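PDB 3LHI: putative 6-phosphogluconolactonase from Neisseria gonorrhoeae, which probably catalyses the hydrolysis of 6-phosphogluconolactone to 6-phosphogluconate, the second step in the oxidative stage of the pentose phosphate pathway. Local coordinates for residues D24-A29 with L58-V63; A52-D57 with L89-A94; G139-I144 with Y213-V218; K147-Q152 with T167-P172. All blocks are in the same frame, centred on the assembly; numbering follows the deposited sequence. Where two conformers were deposited one is given.

How the interactions relate
The four contacts form two pairs on opposite sides of the chain's centre. Interactions 1 and 2 lie with their centres 12 Å apart, and Trp60 links them: its CZ2 packs 3.4 Å from Leu53 O. Interactions 3 and 4 are also 12 Å apart between centres. There Phe151 is the link, with CE2 3.7 Å from Ile144 CG2, and segments 147-152 and 167-172 fall between the two segments of interaction 3 in the sequence. Centres of different pairs are 27 to 34 Å apart. Interaction 3 carries the Gly-His-Thr-Ala-Ser sequence of the family, which probably belongs to the active-site region. Interaction 4 binds an ethanediol, probably from the crystallisation liquor.

Interaction 1. Residues D24-A29 with L58-V63; sequences DALQGA and LDWKNV
Leu26 and Leu58 share one first torsion: in each, CG lies anti to the carbonyl carbon and beside the backbone N (chi1 -69° and -68°). The two side chains lie roughly perpendicular, with Leu26 CD1 3.9 Å from Leu58 CD1. The same Leu26 CD1 meets the Trp60 ring obliquely, 4.0 Å from Trp60 CH2. Leu58 CB sits over one face of that ring, toward its rim. Leu26 CD2 adds a looser contact, 4.5 Å from Val63 CG1. Gln27 starts out anti to its own N (chi1 -172°) and bends at the next bond. This puts Gln27 OE1 3.4 Å from Leu58 CD2. A water donates to Gln27 OE1 at 2.6 Å and accepts from Asp59 N at 2.9 Å, so it bridges the two segments. Gln27 NE2 bonds to Asp31 instead. Asp59 is the centre of an inverse gamma turn. Trp60 NE1 is held by Lys56 O. The arrangement is that of a helix packed across the parallel strands of a Rossmann-like sheet. Leu26 of helix 11-33 also packs on Ala36 and Leu38 of strand 36-40 and on Val130 of the adjacent strand 130-133, and the loop leading into strand 63-71 lies at the helix's side.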
loop_
_atom_site.group_PDB
_atom_site.type_symbol
_atom_site.label_atom_id
_atom_site.label_comp_id
_atom_site.label_asym_id
_atom_site.label_seq_id
_atom_site.Cartn_x
_atom_site.Cartn_y
_atom_site.Cartn_z
ATOM N N ASP A 24 -4.118 -2.265 -16.210
ATOM C CA ASP A 24 -3.589 -1.491 -17.352
ATOM C C ASP A 24 -2.235 -0.852 -16.984
ATOM O O ASP A 24 -1.290 -0.834 -17.794
ATOM C CB ASP A 24 -4.555 -0.412 -17.783
ATOM C CG ASP A 24 -5.745 -0.956 -18.557
ATOM O OD1 ASP A 24 -5.741 -2.151 -18.967
ATOM O OD2 ASP A 24 -6.694 -0.147 -18.721
ATOM N N ALA A 25 -2.093 -0.365 -15.757
ATOM C CA ALA A 25 -0.811 0.253 -15.332
ATOM C C ALA A 25 0.285 -0.820 -15.253
ATOM O O ALA A 25 1.435 -0.615 -15.665
ATOM C CB ALA A 25 -1.011 0.961 -13.972
ATOM N N LEU A 26 -0.022 -2.005 -14.717
ATOM C CA LEU A 26 0.927 -3.093 -14.700
ATOM C C LEU A 26 1.355 -3.492 -16.108
ATOM O O LEU A 26 2.518 -3.764 -16.371
ATOM C CB LEU A 26 0.395 -4.282 -13.925
ATOM C CG LEU A 26 0.286 -4.059 -12.408
ATOM C CD1 LEU A 26 -0.517 -5.264 -11.790
ATOM C CD2 LEU A 26 1.640 -3.909 -11.701
ATOM N N GLN A 27 0.394 -3.552 -17.009
ATOM C CA GLN A 27 0.661 -3.918 -18.401
ATOM C C GLN A 27 1.636 -2.929 -19.003
ATOM O O GLN A 27 2.543 -3.361 -19.768
ATOM C CB GLN A 27 -0.612 -4.042 -19.221
ATOM C CG GLN A 27 -0.288 -4.621 -20.614
ATOM C CD GLN A 27 0.271 -6.009 -20.534
ATOM O OE1 GLN A 27 -0.382 -6.905 -19.971
ATOM N NE2 GLN A 27 1.459 -6.243 -21.130
ATOM N N GLY A 28 1.473 -1.656 -18.697
ATOM C CA GLY A 28 2.391 -0.644 -19.235
ATOM C C GLY A 28 3.821 -0.861 -18.762
ATOM O O GLY A 28 4.767 -0.760 -19.568
ATOM N N ALA A 29 4.005 -1.211 -17.471
ATOM C CA ALA A 29 5.298 -1.555 -16.949
ATOM C C ALA A 29 5.852 -2.808 -17.610
ATOM O O ALA A 29 7.003 -2.835 -18.024
ATOM C CB ALA A 29 5.247 -1.695 -15.446
ATOM N N LEU A 58 -2.820 -11.238 -16.961
ATOM C CA LEU A 58 -1.525 -10.580 -17.078
ATOM C C LEU A 58 -0.428 -11.623 -16.998
ATOM O O LEU A 58 -0.586 -12.729 -16.491
ATOM C CB LEU A 58 -1.317 -9.598 -15.855
ATOM C CG LEU A 58 -2.212 -8.377 -15.805
ATOM C CD1 LEU A 58 -1.985 -7.569 -14.580
ATOM C CD2 LEU A 58 -2.024 -7.501 -17.071
ATOM N N ASP A 59 0.775 -11.216 -17.393
ATOM C CA ASP A 59 1.961 -12.075 -17.272
ATOM C C ASP A 59 2.497 -12.041 -15.844
ATOM O O ASP A 59 3.585 -11.502 -15.510
ATOM C CB ASP A 59 3.044 -11.582 -18.251
ATOM C CG ASP A 59 4.216 -12.520 -18.375
ATOM O OD1 ASP A 59 4.140 -13.694 -17.991
ATOM O OD2 ASP A 59 5.259 -12.018 -18.899
ATOM N N TRP A 60 1.714 -12.615 -14.939
ATOM C CA TRP A 60 1.995 -12.489 -13.506
ATOM C C TRP A 60 3.312 -13.060 -13.034
ATOM O O TRP A 60 3.863 -12.605 -12.056
ATOM C CB TRP A 60 0.833 -13.111 -12.714
ATOM C CG TRP A 60 -0.428 -12.323 -12.718
ATOM C CD1 TRP A 60 -1.594 -12.647 -13.348
ATOM C CD2 TRP A 60 -0.695 -11.109 -11.988
ATOM N NE1 TRP A 60 -2.570 -11.717 -13.068
ATOM C CE2 TRP A 60 -2.055 -10.784 -12.209
ATOM C CE3 TRP A 60 0.056 -10.319 -11.110
ATOM C CZ2 TRP A 60 -2.647 -9.672 -11.651
ATOM C CZ3 TRP A 60 -0.550 -9.181 -10.563
ATOM C CH2 TRP A 60 -1.889 -8.892 -10.819
ATOM N N LYS A 61 3.848 -14.058 -13.745
ATOM C CA LYS A 61 5.150 -14.584 -13.363
ATOM C C LYS A 61 6.264 -13.529 -13.424
ATOM O O LYS A 61 7.307 -13.717 -12.782
ATOM C CB LYS A 61 5.543 -15.767 -14.232
ATOM C CG LYS A 61 5.814 -15.408 -15.662
ATOM C CD LYS A 61 6.190 -16.615 -16.518
ATOM C CE LYS A 61 6.761 -16.250 -17.889
ATOM N NZ LYS A 61 5.783 -15.689 -18.833
ATOM N N ASN A 62 6.039 -12.460 -14.189
ATOM C CA ASN A 62 6.968 -11.341 -14.268
ATOM C C ASN A 62 6.547 -10.153 -13.437
ATOM O O ASN A 62 7.054 -9.048 -13.645
ATOM C CB ASN A 62 7.174 -10.970 -15.749
ATOM C CG ASN A 62 8.111 -11.969 -16.432
ATOM O OD1 ASN A 62 9.143 -12.352 -15.865
ATOM N ND2 ASN A 62 7.721 -12.453 -17.594
ATOM N N VAL A 63 5.626 -10.358 -12.497
ATOM C CA VAL A 63 5.174 -9.305 -11.597
ATOM C C VAL A 63 5.540 -9.701 -10.185
ATOM O O VAL A 63 5.231 -10.815 -9.719
ATOM C CB VAL A 63 3.663 -9.102 -11.701
ATOM C CG1 VAL A 63 3.190 -8.009 -10.715
ATOM C CG2 VAL A 63 3.269 -8.771 -13.138
HETATM O O HOH W 1 0.651 -9.286 -19.539
#

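Interaction 2. Residues A52-D57 with L89-A94; sequences ALSQKD and LLKNKA
The amide of Asn92 has Ser54 OG in its plane, while Gln55 CG lies above the plane at the amide nitrogen end, 3.8 Å from Asn92 ND2. The Gln55 and Asn92 side chains run side by side in the same direction, but their amide planes are turned 79° apart. The setting is a Rossmann-like fold. Helix 47-54 belongs to the beta-alpha-beta crossover from strand 36-40 to strand 63-71, and its end meets the loop between helix 81-88 and strand 98-99. Ser54 is central. Asn92 ND2 donates to Ser54 OG at 2.9 Å in a nearly straight bond (172°), and Asn51 O is a second partner of this hydroxyl. Ser54 CB packs against the carbonyl oxygens of Leu89 and Lys91. Ser54 O accepts from Ala94 N at 3.2 Å, with the donor in the carbonyl plane on a lone pair. The buried end of the contact is apolar, where Leu53 CD2 lies 4.1 Å from Leu89 CD1. At the exposed end Lys93 bends at chi2 (-68°) and passes Asp57. The charges stay 4.1 Å apart between Lys93 NZ and Asp57 OD1. A water joins them, donating to Asp57 OD1 at 2.6 Å and accepting from Lys93 NZ at 2.9 Å.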
loop_
_atom_site.group_PDB
_atom_site.type_symbol
_atom_site.label_atom_id
_atom_site.label_comp_id
_atom_site.label_asym_id
_atom_site.label_seq_id
_atom_site.Cartn_x
_atom_site.Cartn_y
_atom_site.Cartn_z
ATOM N N ALA A 52 -10.896 -9.231 -7.996
ATOM C CA ALA A 52 -11.041 -8.885 -9.395
ATOM C C ALA A 52 -9.660 -8.885 -10.092
ATOM O O ALA A 52 -9.501 -9.356 -11.225
ATOM C CB ALA A 52 -11.746 -7.549 -9.569
ATOM N N LEU A 53 -8.662 -8.270 -9.462
ATOM C CA LEU A 53 -7.335 -8.173 -10.073
ATOM C C LEU A 53 -6.749 -9.560 -10.270
ATOM O O LEU A 53 -6.072 -9.807 -11.292
ATOM C CB LEU A 53 -6.422 -7.305 -9.216
ATOM C CG LEU A 53 -4.985 -7.135 -9.693
ATOM C CD1 LEU A 53 -4.974 -6.418 -11.061
ATOM C CD2 LEU A 53 -4.198 -6.347 -8.668
ATOM N N SER A 54 -7.006 -10.478 -9.321
ATOM C CA SER A 54 -6.426 -11.815 -9.362
ATOM C C SER A 54 -6.837 -12.590 -10.616
ATOM O O SER A 54 -6.153 -13.547 -11.006
ATOM C CB SER A 54 -6.784 -12.620 -8.117
ATOM O OG SER A 54 -8.136 -13.098 -8.149
ATOM N N GLN A 55 -7.967 -12.212 -11.208
ATOM C CA GLN A 55 -8.510 -12.855 -12.409
ATOM C C GLN A 55 -7.969 -12.301 -13.700
ATOM O O GLN A 55 -8.220 -12.868 -14.760
ATOM C CB GLN A 55 -10.047 -12.747 -12.408
ATOM C CG GLN A 55 -10.706 -13.498 -11.244
ATOM C CD GLN A 55 -12.212 -13.368 -11.234
ATOM O OE1 GLN A 55 -12.797 -12.848 -12.170
ATOM N NE2 GLN A 55 -12.830 -13.860 -10.192
ATOM N N LYS A 56 -7.260 -11.186 -13.649
ATOM C CA LYS A 56 -6.738 -10.559 -14.859
ATOM C C LYS A 56 -5.644 -11.446 -15.497
ATOM O O LYS A 56 -4.764 -12.022 -14.786
ATOM C CB LYS A 56 -6.177 -9.171 -14.529
ATOM C CG LYS A 56 -7.193 -8.173 -14.101
ATOM C CD LYS A 56 -8.039 -7.748 -15.301
ATOM C CE LYS A 56 -8.954 -6.615 -14.979
ATOM N NZ LYS A 56 -9.639 -6.079 -16.233
ATOM N N ASP A 57 -5.733 -11.576 -16.827
ATOM C CA ASP A 57 -4.797 -12.437 -17.578
ATOM C C ASP A 57 -3.551 -11.693 -17.962
ATOM O O ASP A 57 -3.220 -11.567 -19.114
ATOM C CB ASP A 57 -5.469 -13.108 -18.774
ATOM C CG ASP A 57 -4.728 -14.397 -19.263
ATOM O OD1 ASP A 57 -3.939 -15.110 -18.530
ATOM O OD2 ASP A 57 -5.027 -14.753 -20.421
ATOM N N LEU A 89 -5.571 -12.241 -2.759
ATOM C CA LEU A 89 -4.945 -11.799 -4.006
ATOM C C LEU A 89 -4.117 -12.874 -4.699
ATOM O O LEU A 89 -4.192 -12.975 -5.912
ATOM C CB LEU A 89 -4.060 -10.557 -3.717
ATOM C CG LEU A 89 -3.338 -9.962 -4.965
ATOM C CD1 LEU A 89 -4.292 -9.573 -6.116
ATOM C CD2 LEU A 89 -2.495 -8.714 -4.493
ATOM N N LEU A 90 -3.315 -13.619 -3.952
ATOM C CA LEU A 90 -2.378 -14.576 -4.572
ATOM C C LEU A 90 -3.086 -15.897 -4.844
ATOM O O LEU A 90 -2.833 -16.921 -4.211
ATOM C CB LEU A 90 -1.143 -14.766 -3.716
ATOM C CG LEU A 90 -0.337 -13.487 -3.413
ATOM C CD1 LEU A 90 0.845 -13.819 -2.528
ATOM C CD2 LEU A 90 0.102 -12.731 -4.674
ATOM N N LYS A 91 -3.979 -15.817 -5.808
ATOM C CA LYS A 91 -4.909 -16.890 -6.198
ATOM C C LYS A 91 -5.287 -16.599 -7.625
ATOM O O LYS A 91 -5.031 -15.537 -8.174
ATOM C CB LYS A 91 -6.131 -16.926 -5.297
ATOM C CG LYS A 91 -6.984 -15.733 -5.445
ATOM C CD LYS A 91 -8.173 -15.739 -4.495
ATOM C CE LYS A 91 -9.166 -14.623 -4.946
ATOM N NZ LYS A 91 -10.000 -14.056 -3.875
ATOM N N ASN A 92 -5.999 -17.555 -8.265
ATOM C CA ASN A 92 -6.379 -17.390 -9.665
ATOM C C ASN A 92 -5.092 -17.110 -10.488
ATOM O O ASN A 92 -4.066 -17.711 -10.194
ATOM C CB ASN A 92 -7.461 -16.326 -9.841
ATOM C CG ASN A 92 -8.748 -16.673 -9.125
ATOM O OD1 ASN A 92 -9.216 -17.815 -9.179
ATOM N ND2 ASN A 92 -9.332 -15.683 -8.449
ATOM N N LYS A 93 -5.153 -16.249 -11.493
ATOM C CA LYS A 93 -4.011 -16.042 -12.348
ATOM C C LYS A 93 -2.833 -15.397 -11.549
ATOM O O LYS A 93 -1.678 -15.667 -11.829
ATOM C CB LYS A 93 -4.388 -15.147 -13.528
ATOM C CG LYS A 93 -5.551 -15.663 -14.407
ATOM C CD LYS A 93 -5.203 -16.816 -15.132
ATOM C CE LYS A 93 -6.248 -17.061 -16.324
ATOM N NZ LYS A 93 -5.976 -18.335 -16.987
ATOM N N ALA A 94 -3.148 -14.570 -10.547
ATOM C CA ALA A 94 -2.133 -13.869 -9.795
ATOM C C ALA A 94 -1.376 -14.787 -8.834
ATOM O O ALA A 94 -0.378 -14.359 -8.243
ATOM C CB ALA A 94 -2.751 -12.681 -9.038
HETATM O O HOH W 2 -3.524 -17.664 -18.460
#

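Interaction 3. Residues G139-I144 with Y213-V218; sequences GHTASI and YPISLV
Gly139 and Tyr213 bring the two backbones closest, with 4.3 Å between their CA atoms. Gly139 has a positive phi (77°), and its CA packs against Tyr213 without a side chain in the way. One backbone bond ties the Asp138-Gly139-His140 loop to the helix start: Ile215 N donates to Gly139 O at 2.8 Å, almost in line with the C=O bond (170° at the oxygen). Pro214 CD rests beside Gly139 O at 3.5 Å. In this family the loop probably lines the active site. Among the side chains, Thr141 OG1 lies opposite the backbone N (chi1 -165°), which leaves CG2 for Val218 and Ile215. Thr141 CG2 touches Val218 CG2 at 4.1 Å. Ile215 CD1 reaches 3.6 Å from Thr141 OG1, and this hydroxyl is also bonded to Gly134 O. Ile144 and Pro214 run antiparallel alongside each other, with Ile144 CG2 4.1 Å from Pro214 CB. The His140 side chain starts away from this contact. Its ND1 is bonded to Asp138, and its ring stacks with Phe145. Pro214 CG lies 3.4 Å from Ile144 O, and this buried oxygen has no polar partner in the model, so the contact there is apolar packing against a carbonyl.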
loop_
_atom_site.group_PDB
_atom_site.type_symbol
_atom_site.label_atom_id
_atom_site.label_comp_id
_atom_site.label_asym_id
_atom_site.label_seq_id
_atom_site.Cartn_x
_atom_site.Cartn_y
_atom_site.Cartn_z
ATOM N N GLY A 139 -6.695 9.860 8.705
ATOM C CA GLY A 139 -5.916 10.374 7.604
ATOM C C GLY A 139 -4.550 9.740 7.351
ATOM O O GLY A 139 -3.826 10.231 6.447
ATOM N N HIS A 140 -4.217 8.673 8.081
ATOM C CA HIS A 140 -2.952 8.004 7.830
ATOM C C HIS A 140 -3.017 7.207 6.545
ATOM O O HIS A 140 -4.089 6.852 6.081
ATOM C CB HIS A 140 -2.509 7.111 8.997
ATOM C CG HIS A 140 -2.979 5.701 8.929
ATOM N ND1 HIS A 140 -4.224 5.294 9.356
ATOM C CD2 HIS A 140 -2.345 4.589 8.478
ATOM C CE1 HIS A 140 -4.321 3.982 9.193
ATOM N NE2 HIS A 140 -3.201 3.535 8.639
ATOM N N THR A 141 -1.847 6.937 5.997
ATOM C CA THR A 141 -1.709 6.052 4.846
ATOM C C THR A 141 -0.495 5.170 5.061
ATOM O O THR A 141 0.349 5.479 5.886
ATOM C CB THR A 141 -1.645 6.829 3.541
ATOM O OG1 THR A 141 -1.855 5.972 2.425
ATOM C CG2 THR A 141 -0.346 7.615 3.348
ATOM N N ALA A 142 -0.395 4.060 4.309
ATOM C CA ALA A 142 0.574 3.027 4.651
ATOM C C ALA A 142 0.556 2.829 6.168
ATOM O O ALA A 142 -0.544 2.684 6.701
ATOM C CB ALA A 142 1.938 3.355 4.021
ATOM N N SER A 143 1.702 2.750 6.835
ATOM C CA SER A 143 1.710 2.822 8.278
ATOM C C SER A 143 2.454 4.101 8.686
ATOM O O SER A 143 3.140 4.124 9.723
ATOM C CB SER A 143 2.259 1.559 8.937
ATOM O OG SER A 143 1.271 0.524 9.032
ATOM N N ILE A 144 2.205 5.191 7.961
ATOM C CA ILE A 144 2.690 6.510 8.356
ATOM C C ILE A 144 1.582 7.161 9.199
ATOM O O ILE A 144 0.673 7.799 8.702
ATOM C CB ILE A 144 3.060 7.366 7.154
ATOM C CG1 ILE A 144 4.057 6.625 6.280
ATOM C CG2 ILE A 144 3.604 8.715 7.646
ATOM C CD1 ILE A 144 4.360 7.345 4.915
ATOM N N TYR A 213 -2.850 14.755 9.117
ATOM C CA TYR A 213 -3.503 13.851 8.161
ATOM C C TYR A 213 -2.422 13.415 7.149
ATOM O O TYR A 213 -2.268 14.060 6.117
ATOM C CB TYR A 213 -4.675 14.561 7.427
ATOM C CG TYR A 213 -5.620 15.265 8.367
ATOM C CD1 TYR A 213 -6.394 14.561 9.277
ATOM C CD2 TYR A 213 -5.625 16.656 8.425
ATOM C CE1 TYR A 213 -7.239 15.240 10.183
ATOM C CE2 TYR A 213 -6.444 17.343 9.314
ATOM C CZ TYR A 213 -7.235 16.627 10.201
ATOM O OH TYR A 213 -8.028 17.328 11.090
ATOM N N PRO A 214 -1.661 12.354 7.490
ATOM C CA PRO A 214 -0.459 12.084 6.694
ATOM C C PRO A 214 -0.673 11.887 5.190
ATOM O O PRO A 214 0.226 12.226 4.403
ATOM C CB PRO A 214 0.140 10.862 7.380
ATOM C CG PRO A 214 -0.193 11.055 8.781
ATOM C CD PRO A 214 -1.632 11.584 8.744
ATOM N N ILE A 215 -1.842 11.398 4.781
ATOM C CA ILE A 215 -2.107 11.283 3.350
ATOM C C ILE A 215 -1.981 12.612 2.607
ATOM O O ILE A 215 -1.674 12.641 1.429
ATOM C CB ILE A 215 -3.458 10.626 3.100
ATOM C CG1 ILE A 215 -3.675 10.273 1.627
ATOM C CG2 ILE A 215 -4.629 11.569 3.504
ATOM C CD1 ILE A 215 -2.889 9.179 1.044
ATOM N N SER A 216 -2.188 13.714 3.339
ATOM C CA SER A 216 -2.028 15.043 2.763
ATOM C C SER A 216 -0.634 15.265 2.222
ATOM O O SER A 216 -0.456 16.076 1.322
ATOM C CB SER A 216 -2.319 16.181 3.759
ATOM O OG SER A 216 -1.352 16.299 4.761
ATOM N N LEU A 217 0.365 14.613 2.805
ATOM C CA LEU A 217 1.738 14.783 2.348
ATOM C C LEU A 217 2.011 14.078 1.025
ATOM O O LEU A 217 2.987 14.392 0.324
ATOM C CB LEU A 217 2.739 14.334 3.405
ATOM C CG LEU A 217 2.584 14.989 4.791
ATOM C CD1 LEU A 217 3.685 14.443 5.702
ATOM C CD2 LEU A 217 2.509 16.518 4.699
ATOM N N VAL A 218 1.189 13.064 0.714
ATOM C CA VAL A 218 1.228 12.387 -0.563
ATOM C C VAL A 218 0.441 13.177 -1.587
ATOM O O VAL A 218 0.946 13.418 -2.672
ATOM C CB VAL A 218 0.674 10.957 -0.423
ATOM C CG1 VAL A 218 0.602 10.261 -1.827
ATOM C CG2 VAL A 218 1.456 10.106 0.625
#

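Interaction 4. Residues K147-Q152 with T167-P172; sequences KAPQFQ and TPVTAP. With EDO (1,2-ethanediol), chain B.
Gln150 and Thr167 make the tight part of this contact, where one side-chain amide spans the backbone N and the hydroxyl of Thr167. Gln150 NE2 donates to Thr167 OG1 at 2.9 Å, almost straight (174°) and in the amide plane. Gln150 OE1 takes Thr167 N, also at 2.9 Å, but this donor stands above the carbonyl plane by 35° and not on a lone pair. The glutamine chain bends at chi2 (91°), which turns the amide back across Thr167. Glu174 OE1 is a further partner of Thr167 OG1, so the hydroxyl is gripped from two residues. Close by, Ala148 CA makes a CH...O contact with Thr167 O at 3.2 Å. Pro149 CD lies against the Thr167 side chain and also touches Val169 CG2.

The 147-150 and 167-170 backbones run in nearly opposite directions. Ala148 to Phe151 form a type I beta turn, which leads into helix 151-155 with Gln150 at its N-cap position. Against this helix start lies segment 167-172, part of the loop that connects antiparallel strands 163-166 and 175-178 of a beta hairpin.

The side toward Lys147, Val169 and Thr170 is more exposed and lacks direct polar bonds between the segments. Carbon contacts and one water bridge take their place. Val169 CG2 lies 3.4 Å from Lys147 O. Lys147 passes across Thr170, and Lys147 CD meets Thr170 CG2 at 3.9 Å. A water accepts from Lys147 N and donates to Pro168 O. The ethanediol donates through O2 to Thr170 O at 2.8 Å, and its O1 bonds only weakly to Val169 O at 3.5 Å.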
loop_
_atom_site.group_PDB
_atom_site.type_symbol
_atom_site.label_atom_id
_atom_site.label_comp_id
_atom_site.label_asym_id
_atom_site.label_seq_id
_atom_site.Cartn_x
_atom_site.Cartn_y
_atom_site.Cartn_z
ATOM N N LYS A 147 0.839 10.119 14.978
ATOM C CA LYS A 147 1.460 10.145 16.310
ATOM C C LYS A 147 2.675 9.243 16.439
ATOM O O LYS A 147 3.281 9.143 17.495
ATOM C CB LYS A 147 0.420 9.776 17.400
ATOM C CG LYS A 147 -0.762 10.726 17.410
ATOM C CD LYS A 147 -1.640 10.503 18.596
ATOM C CE LYS A 147 -2.814 11.526 18.623
ATOM N NZ LYS A 147 -3.086 12.317 17.326
ATOM N N ALA A 148 3.092 8.574 15.351
ATOM C CA ALA A 148 4.257 7.727 15.441
ATOM C C ALA A 148 5.485 8.540 15.877
ATOM O O ALA A 148 5.781 9.535 15.226
ATOM C CB ALA A 148 4.548 7.062 14.052
ATOM N N PRO A 149 6.277 8.036 16.826
ATOM C CA PRO A 149 7.512 8.774 17.163
ATOM C C PRO A 149 8.525 8.791 16.036
ATOM O O PRO A 149 9.395 9.647 16.016
ATOM C CB PRO A 149 8.088 7.972 18.330
ATOM C CG PRO A 149 7.120 6.991 18.711
ATOM C CD PRO A 149 5.979 6.938 17.760
ATOM N N GLN A 150 8.387 7.884 15.090
ATOM C CA GLN A 150 9.252 7.758 13.932
ATOM C C GLN A 150 8.764 8.588 12.724
ATOM O O GLN A 150 9.284 8.449 11.628
ATOM C CB GLN A 150 9.456 6.290 13.539
ATOM C CG GLN A 150 9.798 5.387 14.711
ATOM C CD GLN A 150 8.581 4.753 15.378
ATOM O OE1 GLN A 150 7.450 5.247 15.235
ATOM N NE2 GLN A 150 8.804 3.656 16.095
ATOM N N PHE A 151 7.776 9.457 12.919
ATOM C CA PHE A 151 7.206 10.226 11.807
ATOM C C PHE A 151 8.248 11.041 11.076
ATOM O O PHE A 151 8.277 11.046 9.850
ATOM C CB PHE A 151 6.084 11.130 12.307
ATOM C CG PHE A 151 5.275 11.757 11.251
ATOM C CD1 PHE A 151 5.635 12.967 10.638
ATOM C CD2 PHE A 151 4.133 11.130 10.814
ATOM C CE1 PHE A 151 4.848 13.503 9.620
ATOM C CE2 PHE A 151 3.380 11.685 9.844
ATOM C CZ PHE A 151 3.696 12.828 9.232
ATOM N N GLN A 152 9.143 11.740 11.775
ATOM C CA GLN A 152 10.170 12.518 11.088
ATOM C C GLN A 152 11.088 11.647 10.243
ATOM O O GLN A 152 11.503 12.068 9.162
ATOM C CB GLN A 152 11.000 13.362 12.073
ATOM C CG GLN A 152 10.199 14.501 12.744
ATOM C CD GLN A 152 9.729 15.497 11.775
ATOM O OE1 GLN A 152 8.521 15.741 11.643
ATOM N NE2 GLN A 152 10.687 16.169 11.103
ATOM N N THR A 167 5.601 3.019 15.057
ATOM C CA THR A 167 4.730 2.646 16.168
ATOM C C THR A 167 3.456 3.491 16.015
ATOM O O THR A 167 3.490 4.723 16.082
ATOM C CB THR A 167 5.409 2.979 17.532
ATOM O OG1 THR A 167 6.653 2.326 17.613
ATOM C CG2 THR A 167 4.476 2.581 18.698
ATOM N N PRO A 168 2.271 2.852 15.780
ATOM C CA PRO A 168 1.119 3.647 15.444
ATOM C C PRO A 168 0.578 4.532 16.577
ATOM O O PRO A 168 -0.038 5.552 16.281
ATOM C CB PRO A 168 0.084 2.593 15.048
ATOM C CG PRO A 168 0.875 1.472 14.520
ATOM C CD PRO A 168 2.077 1.416 15.434
ATOM N N VAL A 169 0.727 4.026 17.802
ATOM C CA VAL A 169 0.264 4.646 19.056
ATOM C C VAL A 169 -1.229 4.451 19.221
ATOM O O VAL A 169 -1.690 4.028 20.302
ATOM C CB VAL A 169 0.674 6.144 19.187
ATOM C CG1 VAL A 169 0.188 6.713 20.579
ATOM C CG2 VAL A 169 2.195 6.281 19.086
ATOM N N THR A 170 -2.002 4.757 18.187
ATOM C CA THR A 170 -3.447 4.678 18.218
ATOM C C THR A 170 -4.042 3.371 17.660
ATOM O O THR A 170 -5.237 3.233 17.583
ATOM C CB THR A 170 -4.077 5.844 17.454
ATOM O OG1 THR A 170 -3.598 5.791 16.098
ATOM C CG2 THR A 170 -3.716 7.251 18.059
ATOM N N ALA A 171 -3.181 2.484 17.212
ATOM C CA ALA A 171 -3.559 1.183 16.598
ATOM C C ALA A 171 -2.505 0.182 17.018
ATOM O O ALA A 171 -1.370 0.547 17.349
ATOM C CB ALA A 171 -3.657 1.326 15.057
ATOM N N PRO A 172 -2.827 -1.125 16.983
ATOM C CA PRO A 172 -1.899 -2.114 17.476
ATOM C C PRO A 172 -0.797 -2.506 16.500
ATOM O O PRO A 172 -0.978 -2.396 15.290
ATOM C CB PRO A 172 -2.795 -3.320 17.769
ATOM C CG PRO A 172 -3.863 -3.195 16.816
ATOM C CD PRO A 172 -4.162 -1.715 16.721
HETATM C C1 EDO B . -5.179 4.229 21.810
HETATM O O1 EDO B . -4.375 3.170 22.350
HETATM C C2 EDO B . -6.087 3.577 20.791
HETATM O O2 EDO B . -6.533 4.485 19.770
HETATM O O HOH W 3 -1.047 7.928 15.058
#